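Local coordinates for protein beta-1,4-exocellulase (Thermobifida fusca, PDB 4B4H) that probably hydrolyses beta-1,4 glycosidic bonds of cellulose as a family 6 cellobiohydrolase, of which this chain is the catalytic domain, at residues Ala186-His189 with Gly190-Gly193; Val260-Leu263 with Ser264-Gln267; Leu269-Ala272 with Leu273-Lys276. All blocks are in the same frame, centred on the assembly; numbering follows the deposited sequence.

Contacts 1 and 2 are buried, whereas contact 3, farther from the centre of the chain, is only partly so. Contact 1 turns from strand 180-185 into the short helix 189-192, and its two residues predicted to bind substrate suggest that it lines the active-site cleft. Contacts 2 and 3 are successive parts of one helix, 262-276: contact 2 its capped N-terminal end, rich in polar bonds, contact 3 its last turns, where backbone bonds and aliphatic packing prevail. Contact 2 reaches contact 1 through Glu262 OE2, 2.7 Å from His189 N, a probable hydrogen bond; contact 3 meets contact 1 by packing alone, Leu269 CD2 against Ala186 CB.

Contact 1 of 3, residues Ala186-His189 with Gly190-Gly193; sequences AAHH and GWIG
His188 O is the backbone atom on which Trp191 and Ile192 close, as the chain turns without a break from Ala186-His189 into Gly190-Gly193. Ile192 N donates to His188 O at 3.2 Å, nearly along the C=O axis and close to straight at 165°. Trp191 N comes to the same His188 O at 2.9 Å from above the carbonyl plane, so one buried oxygen takes two donors. His188 is the N-cap residue of the short helix, and both bonds are made by its carbonyl.

The His188 and Trp191 side chains cross at about a right angle. Trp191 CB lies over one face of the imidazole, 4.1 Å from His188 NE2, and the imidazole CD2 comes to the edge of the indole. With Trp191 CG anti to its backbone N (chi1 -174°), the indole swings back beside Ala187, whose CB touches Trp191 CE3 at 3.5 Å. Ile192 extends CD1 to Ala186 O, 3.7 Å away. The polar ends are held from outside the turn: His188 ND1 pairs with Ser230 OG and Trp191 NE1 with Thr143 OG1. Both side chains are predicted to bind substrate, and the indole also touches Asp136, the predicted proton donor, consistent with a wall of the cellulose-binding cleft.

The turn follows strand 180-185 of the mostly parallel sheet, and backbone bonds from Ala186 to Ile223 and from Ala187 to Asn225 carry the pairing on past that strand. Helix 262-276 packs Phe265 against His189 and Ile192, while helix 198-209 brings Phe205 to Ala186 and Ser201 to Ile192.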
ATOM      1  N   ALA A 186       1.634  -0.677   6.790  1.00  6.78           N
ATOM      2  CA  ALA A 186       2.074  -1.865   7.522  1.00  6.71           C
ATOM      3  C   ALA A 186       2.498  -2.978   6.564  1.00  6.88           C
ATOM      4  O   ALA A 186       2.291  -4.182   6.824  1.00  7.11           O
ATOM      5  CB  ALA A 186       0.940  -2.339   8.426  1.00  6.50           C
ATOM      6  N   ALA A 187       3.095  -2.556   5.452  1.00  6.93           N
ATOM      7  CA  ALA A 187       3.597  -3.480   4.444  1.00  7.17           C
ATOM      8  C   ALA A 187       2.518  -4.507   4.058  1.00  7.51           C
ATOM      9  O   ALA A 187       1.337  -4.164   3.865  1.00  7.16           O
ATOM     10  CB  ALA A 187       4.852  -4.190   4.961  1.00  7.06           C
ATOM     11  N   HIS A 188       2.938  -5.760   3.933  1.00  7.88           N
ATOM     12  CA  HIS A 188       2.031  -6.874   3.590  1.00  8.12           C
ATOM     13  C   HIS A 188       2.583  -8.168   4.127  1.00  8.57           C
ATOM     14  O   HIS A 188       3.723  -8.216   4.604  1.00  8.83           O
ATOM     15  CB  HIS A 188       1.740  -6.922   2.085  1.00  8.47           C
ATOM     16  CG  HIS A 188       2.936  -7.268   1.237  1.00  8.67           C
ATOM     17  ND1 HIS A 188       3.075  -8.466   0.650  1.00  9.26           N
ATOM     18  CD2 HIS A 188       4.052  -6.515   0.868  1.00  9.03           C
ATOM     19  CE1 HIS A 188       4.220  -8.495  -0.048  1.00  9.06           C
ATOM     20  NE2 HIS A 188       4.822  -7.301   0.090  1.00  9.14           N
ATOM     21  N   HIS A 189       1.775  -9.223   4.083  1.00  8.74           N
ATOM     22  CA  HIS A 189       2.114 -10.443   4.813  1.00  9.54           C
ATOM     23  C   HIS A 189       3.323 -11.116   4.240  1.00 10.08           C
ATOM     24  O   HIS A 189       4.104 -11.732   4.981  1.00  9.97           O
ATOM     25  CB  HIS A 189       0.905 -11.378   4.954  1.00  9.54           C
ATOM     26  CG  HIS A 189       0.652 -12.265   3.761  1.00  9.57           C
ATOM     27  ND1 HIS A 189      -0.171 -11.917   2.747  1.00  9.80           N
ATOM     28  CD2 HIS A 189       1.117 -13.539   3.464  1.00  9.73           C
ATOM     29  CE1 HIS A 189      -0.208 -12.919   1.840  1.00  9.70           C
ATOM     30  NE2 HIS A 189       0.573 -13.908   2.286  1.00  9.85           N
ATOM     31  N   GLY A 190       3.510 -10.986   2.929  1.00 10.60           N
ATOM     32  CA  GLY A 190       4.702 -11.494   2.258  1.00 10.90           C
ATOM     33  C   GLY A 190       5.970 -10.697   2.515  1.00 11.43           C
ATOM     34  O   GLY A 190       6.967 -10.907   1.838  1.00 12.19           O
ATOM     35  N   TRP A 191       5.933  -9.773   3.469  1.00 11.36           N
ATOM     36  CA  TRP A 191       7.119  -9.030   3.885  1.00 11.63           C
ATOM     37  C   TRP A 191       7.388  -9.224   5.353  1.00 12.07           C
ATOM     38  O   TRP A 191       8.504  -9.578   5.741  1.00 12.81           O
ATOM     39  CB  TRP A 191       6.955  -7.544   3.560  1.00 11.48           C
ATOM     40  CG  TRP A 191       8.153  -6.646   3.796  1.00 11.81           C
ATOM     41  CD1 TRP A 191       9.341  -6.920   4.491  1.00 12.00           C
ATOM     42  CD2 TRP A 191       8.278  -5.252   3.382  1.00 11.78           C
ATOM     43  NE1 TRP A 191      10.169  -5.826   4.496  1.00 12.15           N
ATOM     44  CE2 TRP A 191       9.591  -4.790   3.851  1.00 11.89           C
ATOM     45  CE3 TRP A 191       7.468  -4.372   2.681  1.00 12.02           C
ATOM     46  CZ2 TRP A 191      10.039  -3.499   3.618  1.00 11.82           C
ATOM     47  CZ3 TRP A 191       7.929  -3.077   2.448  1.00 12.31           C
ATOM     48  CH2 TRP A 191       9.183  -2.649   2.913  1.00 11.74           C
ATOM     49  N   ILE A 192       6.364  -9.020   6.186  1.00 11.88           N
ATOM     50  CA  ILE A 192       6.571  -9.032   7.637  1.00 11.70           C
ATOM     51  C   ILE A 192       5.692 -10.056   8.365  1.00 11.68           C
ATOM     52  O   ILE A 192       5.344  -9.881   9.541  1.00 11.94           O
ATOM     53  CB  ILE A 192       6.451  -7.614   8.254  1.00 11.13           C
ATOM     54  CG1 ILE A 192       5.016  -7.085   8.153  1.00 10.88           C
ATOM     55  CG2 ILE A 192       7.451  -6.656   7.612  1.00 11.33           C
ATOM     56  CD1 ILE A 192       4.722  -5.909   9.058  1.00 10.29           C
ATOM     57  N   GLY A 193       5.362 -11.141   7.670  1.00 12.24           N
ATOM     58  CA  GLY A 193       4.497 -12.166   8.238  1.00 12.48           C
ATOM     59  C   GLY A 193       5.204 -13.246   9.044  1.00 12.34           C
ATOM     60  O   GLY A 193       4.541 -14.034   9.699  1.00 12.45           O
TER

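Contact 2 of 3, residues Val260-Leu263 with Ser264-Gln267; sequences VDEL and SFVQ
Asp261 is the N-cap of helix 262-276, its carboxylate accepting from the backbone N of Ser264 in the first turn. Just ahead of the cap, Val260 takes part through its backbone: a water accepts from Val260 N and donates to Ser264 OG at 2.6 Å, bridging the approach to the helix and its first turn.

Asp261 does the capping with a single oxygen. Its CG sits between the backbone N and the carbonyl carbon (chi1 59°), which carries OD1 forward over the first turn. Ser264 N meets Asp261 OD1 at 3.2 Å nearly head-on, while Ser264 OG donates to Asp261 OD1 at 2.7 Å on the anti side, 35° out of the carboxylate plane. The two donors arrive from opposite faces of that plane. Asp261 OD2 is engaged by Glu234 N, so both oxygens are tied. With an alanine in place of Asp261, the amide of Ser264 would probably lose its cap, the serine hydroxyl its carboxylate acceptor and Glu234 N its mate.

Glu262 binds Val266 N through its carbonyl O at 2.8 Å, the bond almost straight. Its side chain runs beside Phe265, pointing the same way, with carboxylate and ring planes 45° apart. Ser224 OG and His189 N hold the two carboxylate oxygens, and Glu262 also packs on His188, a predicted substrate-binding residue, so this helix end probably lies beside the substrate site.

Leu263 O receives Gln267 N at 3.1 Å, and the amide of Gln267 lies against the leucine while its NE2 donates to Pro344 O. Leu263 CD1 sits 4.0 Å from Gln267 NE2.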
ATOM      1  N   VAL A 260      -0.943 -16.762   4.701  1.00 10.31           N
ATOM      2  CA  VAL A 260      -1.041 -16.889   3.243  1.00 10.24           C
ATOM      3  C   VAL A 260      -1.891 -15.779   2.589  1.00 10.07           C
ATOM      4  O   VAL A 260      -2.093 -15.770   1.373  1.00 10.27           O
ATOM      5  CB  VAL A 260      -1.624 -18.265   2.822  1.00 10.21           C
ATOM      6  CG1 VAL A 260      -0.808 -19.400   3.414  1.00 10.52           C
ATOM      7  CG2 VAL A 260      -3.089 -18.402   3.236  1.00 10.07           C
ATOM      8  N   ASP A 261      -2.402 -14.861   3.405  1.00 10.03           N
ATOM      9  CA  ASP A 261      -3.245 -13.767   2.902  1.00 10.04           C
ATOM     10  C   ASP A 261      -3.232 -12.547   3.825  1.00  9.25           C
ATOM     11  O   ASP A 261      -2.733 -12.609   4.944  1.00  9.24           O
ATOM     12  CB  ASP A 261      -4.670 -14.261   2.586  1.00 10.77           C
ATOM     13  CG  ASP A 261      -5.379 -14.871   3.785  1.00 11.50           C
ATOM     14  OD1 ASP A 261      -5.246 -14.360   4.920  1.00 12.10           O
ATOM     15  OD2 ASP A 261      -6.101 -15.865   3.571  1.00 12.74           O
ATOM     16  N   GLU A 262      -3.798 -11.442   3.349  1.00  8.70           N
ATOM     17  CA  GLU A 262      -3.732 -10.166   4.059  1.00  8.27           C
ATOM     18  C   GLU A 262      -4.692 -10.074   5.236  1.00  8.07           C
ATOM     19  O   GLU A 262      -4.379  -9.457   6.258  1.00  8.04           O
ATOM     20  CB  GLU A 262      -3.990  -9.004   3.094  1.00  8.05           C
ATOM     21  CG  GLU A 262      -2.864  -8.743   2.103  1.00  7.92           C
ATOM     22  CD  GLU A 262      -1.563  -8.386   2.800  1.00  7.96           C
ATOM     23  OE1 GLU A 262      -1.454  -7.279   3.341  1.00  7.64           O
ATOM     24  OE2 GLU A 262      -0.648  -9.232   2.844  1.00  7.65           O
ATOM     25  N   LEU A 263      -5.864 -10.680   5.099  1.00  8.36           N
ATOM     26  CA  LEU A 263      -6.854 -10.543   6.142  1.00  8.52           C
ATOM     27  C   LEU A 263      -6.413 -11.213   7.442  1.00  8.52           C
ATOM     28  O   LEU A 263      -6.498 -10.601   8.517  1.00  8.71           O
ATOM     29  CB  LEU A 263      -8.218 -11.054   5.685  1.00  8.53           C
ATOM     30  CG  LEU A 263      -9.322 -10.890   6.734  1.00  8.60           C
ATOM     31  CD1 LEU A 263      -9.595  -9.441   7.085  1.00  8.43           C
ATOM     32  CD2 LEU A 263     -10.607 -11.561   6.272  1.00  8.74           C
ATOM     33  N   SER A 264      -5.931 -12.456   7.349  1.00  8.73           N
ATOM     34  CA  SER A 264      -5.423 -13.140   8.531  1.00  9.11           C
ATOM     35  C   SER A 264      -4.345 -12.295   9.186  1.00  8.97           C
ATOM     36  O   SER A 264      -4.319 -12.135  10.399  1.00  9.39           O
ATOM     37  CB  SER A 264      -4.851 -14.506   8.164  1.00  9.35           C
ATOM     38  OG  SER A 264      -3.807 -14.376   7.216  1.00  9.89           O
ATOM     39  N   PHE A 265      -3.467 -11.752   8.345  1.00  8.56           N
ATOM     40  CA  PHE A 265      -2.342 -10.933   8.760  1.00  8.61           C
ATOM     41  C   PHE A 265      -2.756  -9.666   9.523  1.00  8.47           C
ATOM     42  O   PHE A 265      -2.365  -9.484  10.681  1.00  8.34           O
ATOM     43  CB  PHE A 265      -1.468 -10.620   7.535  1.00  8.63           C
ATOM     44  CG  PHE A 265      -0.418  -9.556   7.767  1.00  8.66           C
ATOM     45  CD1 PHE A 265       0.653  -9.773   8.629  1.00  8.74           C
ATOM     46  CD2 PHE A 265      -0.511  -8.331   7.112  1.00  8.63           C
ATOM     47  CE1 PHE A 265       1.620  -8.794   8.810  1.00  8.98           C
ATOM     48  CE2 PHE A 265       0.442  -7.348   7.298  1.00  8.85           C
ATOM     49  CZ  PHE A 265       1.505  -7.575   8.153  1.00  8.91           C
ATOM     50  N   VAL A 266      -3.522  -8.781   8.890  1.00  8.34           N
ATOM     51  CA  VAL A 266      -3.932  -7.538   9.589  1.00  8.37           C
ATOM     52  C   VAL A 266      -4.763  -7.784  10.861  1.00  8.64           C
ATOM     53  O   VAL A 266      -4.702  -6.989  11.796  1.00  8.27           O
ATOM     54  CB  VAL A 266      -4.626  -6.483   8.676  1.00  8.09           C
ATOM     55  CG1 VAL A 266      -3.698  -6.096   7.530  1.00  7.99           C
ATOM     56  CG2 VAL A 266      -5.972  -6.979   8.164  1.00  8.23           C
ATOM     57  N   GLN A 267      -5.504  -8.887  10.907  1.00  9.18           N
ATOM     58  CA  GLN A 267      -6.257  -9.195  12.131  1.00  9.64           C
ATOM     59  C   GLN A 267      -5.338  -9.549  13.294  1.00  9.83           C
ATOM     60  O   GLN A 267      -5.520  -9.046  14.402  1.00  9.67           O
ATOM     61  CB  GLN A 267      -7.334 -10.250  11.908  1.00 10.12           C
ATOM     62  CG  GLN A 267      -8.515  -9.734  11.104  1.00 10.41           C
ATOM     63  CD  GLN A 267      -9.546 -10.815  10.851  1.00 10.54           C
ATOM     64  OE1 GLN A 267      -9.201 -11.997  10.752  1.00 11.06           O
ATOM     65  NE2 GLN A 267     -10.807 -10.428  10.766  1.00 11.15           N
TER
HETATM   66  O   HOH W   1      -3.455 -16.952   6.825  1.00 13.97           O

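Contact 3 of 3, residues Leu269-Ala272 with Leu273-Lys276; sequences LRQA and LIAK
Leu269 on Leu273 and Arg270 on Ile274 are i to i+4 side-chain pairs on the last two turns of helix 262-276, a helix that packs against the mostly parallel sheet of the family 6 catalytic domain. The alpha-helical ladder is complete here: Leu273 N donates to Leu269 O at 2.8 Å, Ala275 N to Gln271 O, and Lys276 N to Ala272 O, while the bond from Ile274 N to Arg270 O spans 3.1 Å.

On the buried side the two leucines make the apolar pair, their side chains set at a slant to each other. Leu273 CD1 lies 3.6 Å from Leu269 CG, the branch carbon rather than a methyl. Leu273 CG is anti to its carbonyl carbon (chi1 -68°), which sends the branch back along the helix over Leu269. Around them Leu269 packs on Met284 and Ala186, and Leu273 on Phe205 and Ile282, so the pair packs among strand 283-287, helix 198-209 and the loops beside them.

Toward the surface, Lys276 makes a salt bridge through NZ with Asp203 of helix 198-209, joining the two helices near the surface. The Arg270 chain runs extended from CG to NE, and NE donates to Ile282 O, which holds the guanidinium beside the loop of Asp281, a calcium ligand in a crystal structure of this protein, though no calcium is bound to this chain here. The delta methyl of Ile274 rests over one face of the guanidinium, with Ile274 CD1 3.3 Å from Arg270 NH1.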
ATOM      1  N   LEU A 269      -2.078  -8.690  13.383  1.00 10.95           N
ATOM      2  CA  LEU A 269      -1.307  -7.470  13.606  1.00 11.19           C
ATOM      3  C   LEU A 269      -2.079  -6.492  14.496  1.00 11.33           C
ATOM      4  O   LEU A 269      -1.503  -5.911  15.423  1.00 11.28           O
ATOM      5  CB  LEU A 269      -0.910  -6.833  12.268  1.00 11.16           C
ATOM      6  CG  LEU A 269       0.089  -5.675  12.239  1.00 11.12           C
ATOM      7  CD1 LEU A 269       1.518  -6.136  12.496  1.00 11.57           C
ATOM      8  CD2 LEU A 269      -0.018  -4.958  10.903  1.00 11.15           C
ATOM      9  N   ARG A 270      -3.387  -6.355  14.234  1.00 11.71           N
ATOM     10  CA  ARG A 270      -4.253  -5.446  14.993  1.00 12.05           C
ATOM     11  C   ARG A 270      -4.193  -5.757  16.492  1.00 12.06           C
ATOM     12  O   ARG A 270      -4.034  -4.849  17.315  1.00 11.59           O
ATOM     13  CB  ARG A 270      -5.698  -5.503  14.487  1.00 12.50           C
ATOM     14  CG  ARG A 270      -6.575  -4.440  15.117  1.00 13.26           C
ATOM     15  CD  ARG A 270      -8.042  -4.650  14.801  1.00 13.98           C
ATOM     16  NE  ARG A 270      -8.842  -3.668  15.523  1.00 14.73           N
ATOM     17  CZ  ARG A 270      -9.255  -3.811  16.781  1.00 15.66           C
ATOM     18  NH1 ARG A 270      -8.957  -4.908  17.465  1.00 16.42           N
ATOM     19  NH2 ARG A 270      -9.974  -2.851  17.352  1.00 16.44           N
ATOM     20  N   GLN A 271      -4.292  -7.041  16.825  1.00 12.25           N
ATOM     21  CA  GLN A 271      -4.181  -7.512  18.209  1.00 12.37           C
ATOM     22  C   GLN A 271      -2.795  -7.272  18.806  1.00 12.04           C
ATOM     23  O   GLN A 271      -2.679  -6.771  19.919  1.00 11.48           O
ATOM     24  CB  GLN A 271      -4.605  -8.985  18.337  1.00 13.70           C
ATOM     25  CG  GLN A 271      -6.109  -9.235  18.220  1.00 14.75           C
ATOM     26  CD  GLN A 271      -6.959  -8.154  18.875  1.00 15.50           C
ATOM     27  OE1 GLN A 271      -6.721  -7.752  20.022  1.00 16.22           O
ATOM     28  NE2 GLN A 271      -7.951  -7.668  18.141  1.00 15.88           N
ATOM     29  N   ALA A 272      -1.752  -7.610  18.049  1.00 11.52           N
ATOM     30  CA  ALA A 272      -0.375  -7.353  18.476  1.00 11.16           C
ATOM     31  C   ALA A 272      -0.153  -5.878  18.798  1.00 10.90           C
ATOM     32  O   ALA A 272       0.456  -5.542  19.814  1.00 10.78           O
ATOM     33  CB  ALA A 272       0.612  -7.828  17.430  1.00 11.74           C
ATOM     34  N   LEU A 273      -0.691  -4.996  17.954  1.00 10.42           N
ATOM     35  CA  LEU A 273      -0.454  -3.562  18.107  1.00 10.22           C
ATOM     36  C   LEU A 273      -1.148  -3.010  19.333  1.00 10.26           C
ATOM     37  O   LEU A 273      -0.598  -2.168  20.036  1.00 10.10           O
ATOM     38  CB  LEU A 273      -0.877  -2.799  16.852  1.00  9.93           C
ATOM     39  CG  LEU A 273       0.000  -3.081  15.627  1.00  9.61           C
ATOM     40  CD1 LEU A 273      -0.824  -2.888  14.360  1.00  9.77           C
ATOM     41  CD2 LEU A 273       1.286  -2.250  15.592  1.00  9.99           C
ATOM     42  N   ILE A 274      -2.362  -3.485  19.593  1.00 10.56           N
ATOM     43  CA  ILE A 274      -3.085  -3.039  20.773  1.00 11.28           C
ATOM     44  C   ILE A 274      -2.345  -3.476  22.037  1.00 11.62           C
ATOM     45  O   ILE A 274      -2.185  -2.678  22.960  1.00 11.85           O
ATOM     46  CB  ILE A 274      -4.550  -3.527  20.787  1.00 11.25           C
ATOM     47  CG1 ILE A 274      -5.288  -3.021  19.542  1.00 11.44           C
ATOM     48  CG2 ILE A 274      -5.257  -3.040  22.049  1.00 11.48           C
ATOM     49  CD1 ILE A 274      -6.743  -3.439  19.477  1.00 11.38           C
ATOM     50  N   ALA A 275      -1.847  -4.712  22.029  1.00 12.29           N
ATOM     51  CA  ALA A 275      -1.052  -5.255  23.137  1.00 12.50           C
ATOM     52  C   ALA A 275       0.214  -4.428  23.397  1.00 13.07           C
ATOM     53  O   ALA A 275       0.574  -4.163  24.550  1.00 13.17           O
ATOM     54  CB  ALA A 275      -0.720  -6.725  22.893  1.00 12.93           C
ATOM     55  N   LYS A 276       0.872  -4.013  22.319  1.00 12.85           N
ATOM     56  CA  LYS A 276       2.025  -3.114  22.389  1.00 13.35           C
ATOM     57  C   LYS A 276       1.690  -1.749  23.002  1.00 13.27           C
ATOM     58  O   LYS A 276       2.549  -1.117  23.643  1.00 13.48           O
ATOM     59  CB  LYS A 276       2.626  -2.947  20.989  1.00 13.24           C
ATOM     60  CG  LYS A 276       3.938  -2.176  20.924  1.00 13.43           C
ATOM     61  CD  LYS A 276       5.089  -2.900  21.608  1.00 13.81           C
ATOM     62  CE  LYS A 276       6.338  -2.028  21.604  1.00 13.93           C
ATOM     63  NZ  LYS A 276       7.463  -2.549  22.442  1.00 14.35           N
TER